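Local structure of Apc35852 (Geobacillus stearothermophilus, 1U9C) at residues 97-102 and 158-163; 194-199 and 217-222. The protein is of unknown function but belongs to the DJ-1/PfpI family, whose relatives include chaperones and cysteine proteases. One frame throughout, in Å; residues are numbered along the deposited sequence.

Contact 1. Residues 97-102 and 158-163; sequences GGHGTM and EEEREV
Beside the cysteine site, modelled here as sulfinic acid at position 129, His99 in the glycine-rich loop after strand 92-95 reaches across to Glu160 on helix 157-163. His99 NE2 donates to Glu160 OE2 over a short 2.5 Å, and the bond is almost straight, with an N-H...O angle of 173°. The carboxylate sits at the imidazole edge, its oxygen in the ring plane, and the hydrogen comes in on the syn side, slightly out of the carboxylate plane. The two flat groups are nevertheless turned 45° from each other. Glu160 leaves the helix with CG anti to the backbone N, then bends at chi2 (71°), which carries its carboxylate round to the histidine. Its other oxygen, OE1, is bonded to His130, so two imidazoles share the buried carboxylate and fix its rotation. Val163 adds a looser apolar touch, CG2 lying 4.2 Å from His99 CE1. Behind the histidine, Gly98 O takes two bonds from Thr101, from OG1 at 2.8 Å and from N at 3.1 Å, folding the loop back on itself, while Gly98 N donates to OD2 of the modified cysteine. A cysteine followed by a histidine that pairs with an acid, next to a glycine-rich loop, resembles the Cys-His-acid sites of DJ-1/PfpI relatives such as Hsp31.

Contact 2. Residues 194-199 and 217-222; sequences SVRDGN and VAALEE
Arg196 NH1 donates to Glu222 OE2 at 2.8 Å, and Arg196 NH2 donates to Glu222 OE1 at 2.9 Å, an end-on salt bridge with one nitrogen for each oxygen. The guanidinium and carboxylate planes are only 15° apart, so the groups meet nearly edge to edge, each oxygen used on its syn side. Arg196 arrives fully extended, CG anti to the backbone N (chi1 173°), and Glu222 comes from the opposite direction. The third nitrogen is used within the hairpin: NE donates to Gly198 O at 2.8 Å, close to the guanidinium plane, which fixes the arginine's rotation. Ala219 CB lies over one face near the rim, 3.8 Å from Arg196 NH2, and on the helix's inner side it also meets Ile124. A leucine at Arg196 would probably leave the Glu222 carboxylate without its counter-charge and Gly198 O without this donor. Gly198, at positive phi, and Asn199 have the angles of a type II' turn linking strands 194-197 and 200-203. The arrangement ties an edge beta-hairpin to the last helix of a three-layer alpha/beta sandwich.

How the contacts relate
The two contacts lie on opposite sides of the chain's centre, their own centres 25 Å apart, and share no helix or strand. Contact 1 is the buried one and sits at the cysteine site, where a loop and a helix meet through a hydrogen bond between imidazole and carboxylate. Contact 2 is only partly buried, at the edge strand of the central sheet, and relies on a full salt bridge with a little alanine packing beneath it. Both use one glutamate, but the first divides its oxygens between two histidines, whereas the second gives both to a single arginine. Strand 124-127 connects the regions: helix 209-221 packs on it, and the modified cysteine follows it closely.

Contact 1. Residues 97-102 and 158-163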
ATOM      1  N   GLY A  97       0.254   3.299   2.777  1.00 20.44           N
ATOM      2  CA  GLY A  97       1.492   4.102   2.745  1.00 20.73           C
ATOM      3  C   GLY A  97       2.000   4.643   4.055  1.00 21.12           C
ATOM      4  O   GLY A  97       1.939   3.990   5.101  1.00 20.93           O
ATOM      5  N   GLY A  98       2.484   5.872   3.985  1.00 21.35           N
ATOM      6  CA  GLY A  98       3.366   6.477   4.950  1.00 21.07           C
ATOM      7  C   GLY A  98       4.785   6.437   4.383  1.00 21.20           C
ATOM      8  O   GLY A  98       5.176   5.463   3.770  1.00 21.52           O
ATOM      9  N   HIS A  99       5.608   7.417   4.769  1.00 21.14           N
ATOM     10  CA  HIS A  99       7.004   7.414   4.312  1.00 22.49           C
ATOM     11  C   HIS A  99       7.809   6.243   4.825  1.00 21.16           C
ATOM     12  O   HIS A  99       8.785   5.923   4.178  1.00 21.99           O
ATOM     13  CB  HIS A  99       7.721   8.732   4.677  1.00 22.58           C
ATOM     14  CG  HIS A  99       7.432   9.885   3.761  1.00 23.23           C
ATOM     15  ND1 HIS A  99       6.586  10.897   4.123  1.00 31.35           N
ATOM     16  CD2 HIS A  99       7.922  10.212   2.540  1.00 25.22           C
ATOM     17  CE1 HIS A  99       6.521  11.786   3.136  1.00 28.38           C
ATOM     18  NE2 HIS A  99       7.351  11.414   2.179  1.00 26.99           N
ATOM     19  N   GLY A 100       7.381   5.592   5.916  1.00 21.38           N
ATOM     20  CA  GLY A 100       8.087   4.407   6.413  1.00 20.98           C
ATOM     21  C   GLY A 100       8.242   3.374   5.338  1.00 20.41           C
ATOM     22  O   GLY A 100       9.270   2.712   5.269  1.00 20.98           O
ATOM     23  N   THR A 101       7.239   3.205   4.471  1.00 20.79           N
ATOM     24  CA  THR A 101       7.305   2.206   3.448  1.00 20.39           C
ATOM     25  C   THR A 101       8.496   2.347   2.510  1.00 20.88           C
ATOM     26  O   THR A 101       8.970   1.367   1.964  1.00 20.84           O
ATOM     27  CB  THR A 101       6.011   2.159   2.575  1.00 21.31           C
ATOM     28  OG1 THR A 101       5.850   3.438   1.896  1.00 21.72           O
ATOM     29  CG2 THR A 101       4.788   1.885   3.377  1.00 20.82           C
ATOM     30  N   MET A 102       8.932   3.578   2.248  1.00 20.90           N
ATOM     31  CA  MET A 102      10.031   3.819   1.333  1.00 21.06           C
ATOM     32  C   MET A 102      11.292   3.174   1.837  1.00 20.78           C
ATOM     33  O   MET A 102      12.237   2.958   1.041  1.00 22.66           O
ATOM     34  CB  MET A 102      10.251   5.329   1.160  1.00 21.58           C
ATOM     35  CG  MET A 102       9.044   6.027   0.474  1.00 23.92           C
ATOM     36  SD  MET A 102       8.990   5.614  -1.291  1.00 22.89           S
ATOM     37  CE  MET A 102      10.353   6.623  -1.964  1.00 23.86           C
ATOM     38  N   GLU A 158       6.014  15.936  -7.159  1.00 25.35           N
ATOM     39  CA  GLU A 158       5.565  17.269  -6.727  1.00 26.54           C
ATOM     40  C   GLU A 158       5.085  17.313  -5.285  1.00 26.61           C
ATOM     41  O   GLU A 158       5.435  18.199  -4.527  1.00 26.38           O
ATOM     42  CB  GLU A 158       4.423  17.778  -7.633  1.00 26.86           C
ATOM     43  CG  GLU A 158       3.981  19.212  -7.308  1.00 27.52           C
ATOM     44  CD  GLU A 158       2.679  19.638  -7.994  1.00 29.56           C
ATOM     45  OE1 GLU A 158       1.951  18.786  -8.548  1.00 36.24           O
ATOM     46  OE2 GLU A 158       2.382  20.851  -7.987  1.00 34.61           O
ATOM     47  N   GLU A 159       4.283  16.329  -4.893  1.00 26.73           N
ATOM     48  CA  GLU A 159       3.832  16.225  -3.513  1.00 27.53           C
ATOM     49  C   GLU A 159       5.028  15.985  -2.587  1.00 26.88           C
ATOM     50  O   GLU A 159       5.109  16.603  -1.542  1.00 28.18           O
ATOM     51  CB  GLU A 159       2.797  15.114  -3.346  1.00 28.04           C
ATOM     52  CG  GLU A 159       1.401  15.514  -3.821  1.00 28.46           C
ATOM     53  CD  GLU A 159       0.470  14.346  -4.137  1.00 28.16           C
ATOM     54  OE1 GLU A 159       0.922  13.354  -4.759  1.00 27.27           O
ATOM     55  OE2 GLU A 159      -0.741  14.449  -3.835  1.00 26.73           O
ATOM     56  N   GLU A 160       5.998  15.204  -3.041  1.00 26.72           N
ATOM     57  CA  GLU A 160       7.196  14.914  -2.239  1.00 27.18           C
ATOM     58  C   GLU A 160       8.079  16.144  -2.053  1.00 27.60           C
ATOM     59  O   GLU A 160       8.670  16.357  -0.988  1.00 27.25           O
ATOM     60  CB  GLU A 160       8.017  13.787  -2.894  1.00 26.77           C
ATOM     61  CG  GLU A 160       9.014  13.094  -1.971  1.00 26.71           C
ATOM     62  CD  GLU A 160       8.327  12.223  -0.941  1.00 25.56           C
ATOM     63  OE1 GLU A 160       8.089  11.039  -1.240  1.00 23.89           O
ATOM     64  OE2 GLU A 160       7.972  12.727   0.129  1.00 28.47           O
ATOM     65  N   ARG A 161       8.235  16.930  -3.111  1.00 27.11           N
ATOM     66  CA  ARG A 161       8.992  18.178  -3.014  1.00 28.39           C
ATOM     67  C   ARG A 161       8.276  19.172  -2.106  1.00 27.92           C
ATOM     68  O   ARG A 161       8.919  19.888  -1.369  1.00 28.12           O
ATOM     69  CB  ARG A 161       9.192  18.815  -4.390  1.00 28.06           C
ATOM     70  CG  ARG A 161      10.169  18.071  -5.305  1.00 29.42           C
ATOM     71  CD  ARG A 161      10.527  18.849  -6.548  1.00 30.47           C
ATOM     72  NE  ARG A 161       9.324  19.343  -7.205  1.00 33.69           N
ATOM     73  CZ  ARG A 161       8.672  18.742  -8.199  1.00 32.99           C
ATOM     74  NH1 ARG A 161       9.105  17.594  -8.727  1.00 32.37           N
ATOM     75  NH2 ARG A 161       7.571  19.311  -8.682  1.00 33.63           N
ATOM     76  N   GLU A 162       6.948  19.219  -2.171  1.00 29.89           N
ATOM     77  CA  GLU A 162       6.194  20.137  -1.328  1.00 30.76           C
ATOM     78  C   GLU A 162       6.384  19.836   0.139  1.00 30.64           C
ATOM     79  O   GLU A 162       6.618  20.739   0.936  1.00 30.84           O
ATOM     80  CB  GLU A 162       4.706  20.165  -1.683  1.00 31.44           C
ATOM     81  CG  GLU A 162       3.877  20.880  -0.610  1.00 33.50           C
ATOM     82  CD  GLU A 162       2.610  21.530  -1.121  1.00 35.28           C
ATOM     83  OE1 GLU A 162       1.575  21.399  -0.429  1.00 43.61           O
ATOM     84  OE2 GLU A 162       2.639  22.167  -2.194  1.00 41.85           O
ATOM     85  N   VAL A 163       6.333  18.558   0.501  1.00 30.34           N
ATOM     86  CA  VAL A 163       6.474  18.185   1.912  1.00 31.27           C
ATOM     87  C   VAL A 163       7.920  18.397   2.371  1.00 31.12           C
ATOM     88  O   VAL A 163       8.169  18.535   3.565  1.00 33.67           O
ATOM     89  CB  VAL A 163       5.937  16.739   2.245  1.00 31.41           C
ATOM     90  CG1 VAL A 163       4.504  16.573   1.786  1.00 33.14           C
ATOM     91  CG2 VAL A 163       6.809  15.658   1.650  1.00 33.18           C
TER

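Contact 2. Residues 194-199 and 217-222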
ATOM      1  N   SER A 194      -7.547   7.743  -7.894  1.00 23.17           N
ATOM      2  CA  SER A 194      -7.093   6.373  -7.955  1.00 22.61           C
ATOM      3  C   SER A 194      -7.369   5.751  -9.302  1.00 21.95           C
ATOM      4  O   SER A 194      -8.198   6.244 -10.096  1.00 23.32           O
ATOM      5  CB  SER A 194      -7.731   5.502  -6.876  1.00 21.45           C
ATOM      6  OG  SER A 194      -9.144   5.552  -7.008  1.00 23.90           O
ATOM      7  N   VAL A 195      -6.643   4.682  -9.594  1.00 22.33           N
ATOM      8  CA  VAL A 195      -6.712   4.074 -10.913  1.00 21.90           C
ATOM      9  C   VAL A 195      -6.749   2.590 -10.845  1.00 21.83           C
ATOM     10  O   VAL A 195      -6.153   1.997  -9.984  1.00 20.86           O
ATOM     11  CB  VAL A 195      -5.593   4.527 -11.802  1.00 24.54           C
ATOM     12  CG1 VAL A 195      -4.268   4.057 -11.316  1.00 25.04           C
ATOM     13  CG2 VAL A 195      -5.868   4.088 -13.234  1.00 25.25           C
ATOM     14  N   ARG A 196      -7.535   1.984 -11.725  1.00 19.64           N
ATOM     15  CA  ARG A 196      -7.524   0.564 -11.964  1.00 20.71           C
ATOM     16  C   ARG A 196      -7.002   0.263 -13.371  1.00 19.19           C
ATOM     17  O   ARG A 196      -7.528   0.792 -14.357  1.00 20.70           O
ATOM     18  CB  ARG A 196      -8.917   0.011 -11.791  1.00 20.56           C
ATOM     19  CG  ARG A 196      -9.048  -1.441 -12.176  1.00 21.63           C
ATOM     20  CD  ARG A 196     -10.344  -2.083 -11.849  1.00 19.32           C
ATOM     21  NE  ARG A 196     -10.364  -3.517 -12.177  1.00 20.48           N
ATOM     22  CZ  ARG A 196     -11.415  -4.290 -12.071  1.00 18.86           C
ATOM     23  NH1 ARG A 196     -12.606  -3.805 -11.743  1.00 21.01           N
ATOM     24  NH2 ARG A 196     -11.297  -5.568 -12.382  1.00 21.36           N
ATOM     25  N   ASP A 197      -6.015  -0.612 -13.423  1.00 22.12           N
ATOM     26  CA  ASP A 197      -5.541  -1.156 -14.684  1.00 21.21           C
ATOM     27  C   ASP A 197      -5.618  -2.658 -14.507  1.00 21.07           C
ATOM     28  O   ASP A 197      -4.684  -3.268 -13.983  1.00 20.46           O
ATOM     29  CB  ASP A 197      -4.105  -0.725 -14.999  1.00 20.65           C
ATOM     30  CG  ASP A 197      -3.624  -1.236 -16.374  1.00 22.53           C
ATOM     31  OD1 ASP A 197      -4.280  -2.086 -16.974  1.00 24.49           O
ATOM     32  OD2 ASP A 197      -2.568  -0.881 -16.888  1.00 25.07           O
ATOM     33  N   GLY A 198      -6.730  -3.254 -14.886  1.00 20.44           N
ATOM     34  CA  GLY A 198      -6.906  -4.685 -14.695  1.00 20.14           C
ATOM     35  C   GLY A 198      -6.902  -5.014 -13.242  1.00 20.75           C
ATOM     36  O   GLY A 198      -7.686  -4.444 -12.470  1.00 21.64           O
ATOM     37  N   ASN A 199      -5.954  -5.855 -12.862  1.00 20.87           N
ATOM     38  CA  ASN A 199      -5.736  -6.338 -11.498  1.00 21.74           C
ATOM     39  C   ASN A 199      -4.904  -5.438 -10.592  1.00 22.89           C
ATOM     40  O   ASN A 199      -4.717  -5.790  -9.406  1.00 23.35           O
ATOM     41  CB  ASN A 199      -5.056  -7.691 -11.514  1.00 22.78           C
ATOM     42  CG  ASN A 199      -5.855  -8.747 -12.229  1.00 23.60           C
ATOM     43  OD1 ASN A 199      -7.085  -8.695 -12.258  1.00 26.63           O
ATOM     44  ND2 ASN A 199      -5.160  -9.696 -12.806  1.00 29.65           N
ATOM     45  N   VAL A 217     -12.963  -3.603  -3.898  1.00 19.26           N
ATOM     46  CA  VAL A 217     -14.264  -4.229  -3.685  1.00 19.59           C
ATOM     47  C   VAL A 217     -14.933  -4.570  -5.020  1.00 18.70           C
ATOM     48  O   VAL A 217     -15.420  -5.659  -5.208  1.00 19.42           O
ATOM     49  CB  VAL A 217     -15.225  -3.298  -2.826  1.00 19.84           C
ATOM     50  CG1 VAL A 217     -16.653  -3.807  -2.830  1.00 21.05           C
ATOM     51  CG2 VAL A 217     -14.702  -3.159  -1.411  1.00 21.48           C
ATOM     52  N   ALA A 218     -14.891  -3.625  -5.967  1.00 20.52           N
ATOM     53  CA  ALA A 218     -15.506  -3.874  -7.272  1.00 20.10           C
ATOM     54  C   ALA A 218     -14.848  -5.042  -7.987  1.00 20.19           C
ATOM     55  O   ALA A 218     -15.532  -5.925  -8.502  1.00 19.40           O
ATOM     56  CB  ALA A 218     -15.390  -2.644  -8.186  1.00 20.94           C
ATOM     57  N   ALA A 219     -13.500  -5.064  -7.988  1.00 18.78           N
ATOM     58  CA  ALA A 219     -12.796  -6.189  -8.596  1.00 19.62           C
ATOM     59  C   ALA A 219     -13.116  -7.529  -7.917  1.00 19.90           C
ATOM     60  O   ALA A 219     -13.269  -8.554  -8.597  1.00 21.23           O
ATOM     61  CB  ALA A 219     -11.316  -5.939  -8.585  1.00 19.94           C
ATOM     62  N   LEU A 220     -13.249  -7.560  -6.583  1.00 18.88           N
ATOM     63  CA  LEU A 220     -13.611  -8.787  -5.891  1.00 20.22           C
ATOM     64  C   LEU A 220     -15.054  -9.208  -6.179  1.00 20.14           C
ATOM     65  O   LEU A 220     -15.363 -10.392  -6.349  1.00 20.38           O
ATOM     66  CB  LEU A 220     -13.364  -8.589  -4.393  1.00 20.45           C
ATOM     67  CG  LEU A 220     -11.907  -8.525  -3.989  1.00 22.90           C
ATOM     68  CD1 LEU A 220     -11.814  -8.139  -2.537  1.00 26.76           C
ATOM     69  CD2 LEU A 220     -11.254  -9.869  -4.190  1.00 24.88           C
ATOM     70  N   GLU A 221     -15.950  -8.237  -6.291  1.00 20.05           N
ATOM     71  CA  GLU A 221     -17.353  -8.516  -6.630  1.00 21.56           C
ATOM     72  C   GLU A 221     -17.477  -9.237  -7.974  1.00 21.52           C
ATOM     73  O   GLU A 221     -18.335 -10.071  -8.161  1.00 22.12           O
ATOM     74  CB  GLU A 221     -18.130  -7.168  -6.652  1.00 22.52           C
ATOM     75  CG  GLU A 221     -18.489  -6.631  -5.266  1.00 25.21           C
ATOM     76  CD  GLU A 221     -19.109  -5.240  -5.290  1.00 26.22           C
ATOM     77  OE1 GLU A 221     -19.018  -4.538  -6.341  1.00 29.22           O
ATOM     78  OE2 GLU A 221     -19.624  -4.808  -4.226  1.00 31.80           O
ATOM     79  N   GLU A 222     -16.613  -8.887  -8.938  1.00 20.24           N
ATOM     80  CA  GLU A 222     -16.580  -9.514 -10.241  1.00 20.42           C
ATOM     81  C   GLU A 222     -16.238 -10.994 -10.208  1.00 19.83           C
ATOM     82  O   GLU A 222     -16.543 -11.715 -11.118  1.00 20.41           O
ATOM     83  CB  GLU A 222     -15.575  -8.769 -11.113  1.00 20.73           C
ATOM     84  CG  GLU A 222     -16.036  -7.364 -11.516  1.00 21.45           C
ATOM     85  CD  GLU A 222     -14.900  -6.478 -12.010  1.00 20.38           C
ATOM     86  OE1 GLU A 222     -13.832  -6.967 -12.484  1.00 22.60           O
ATOM     87  OE2 GLU A 222     -15.038  -5.262 -11.919  1.00 19.21           O
TER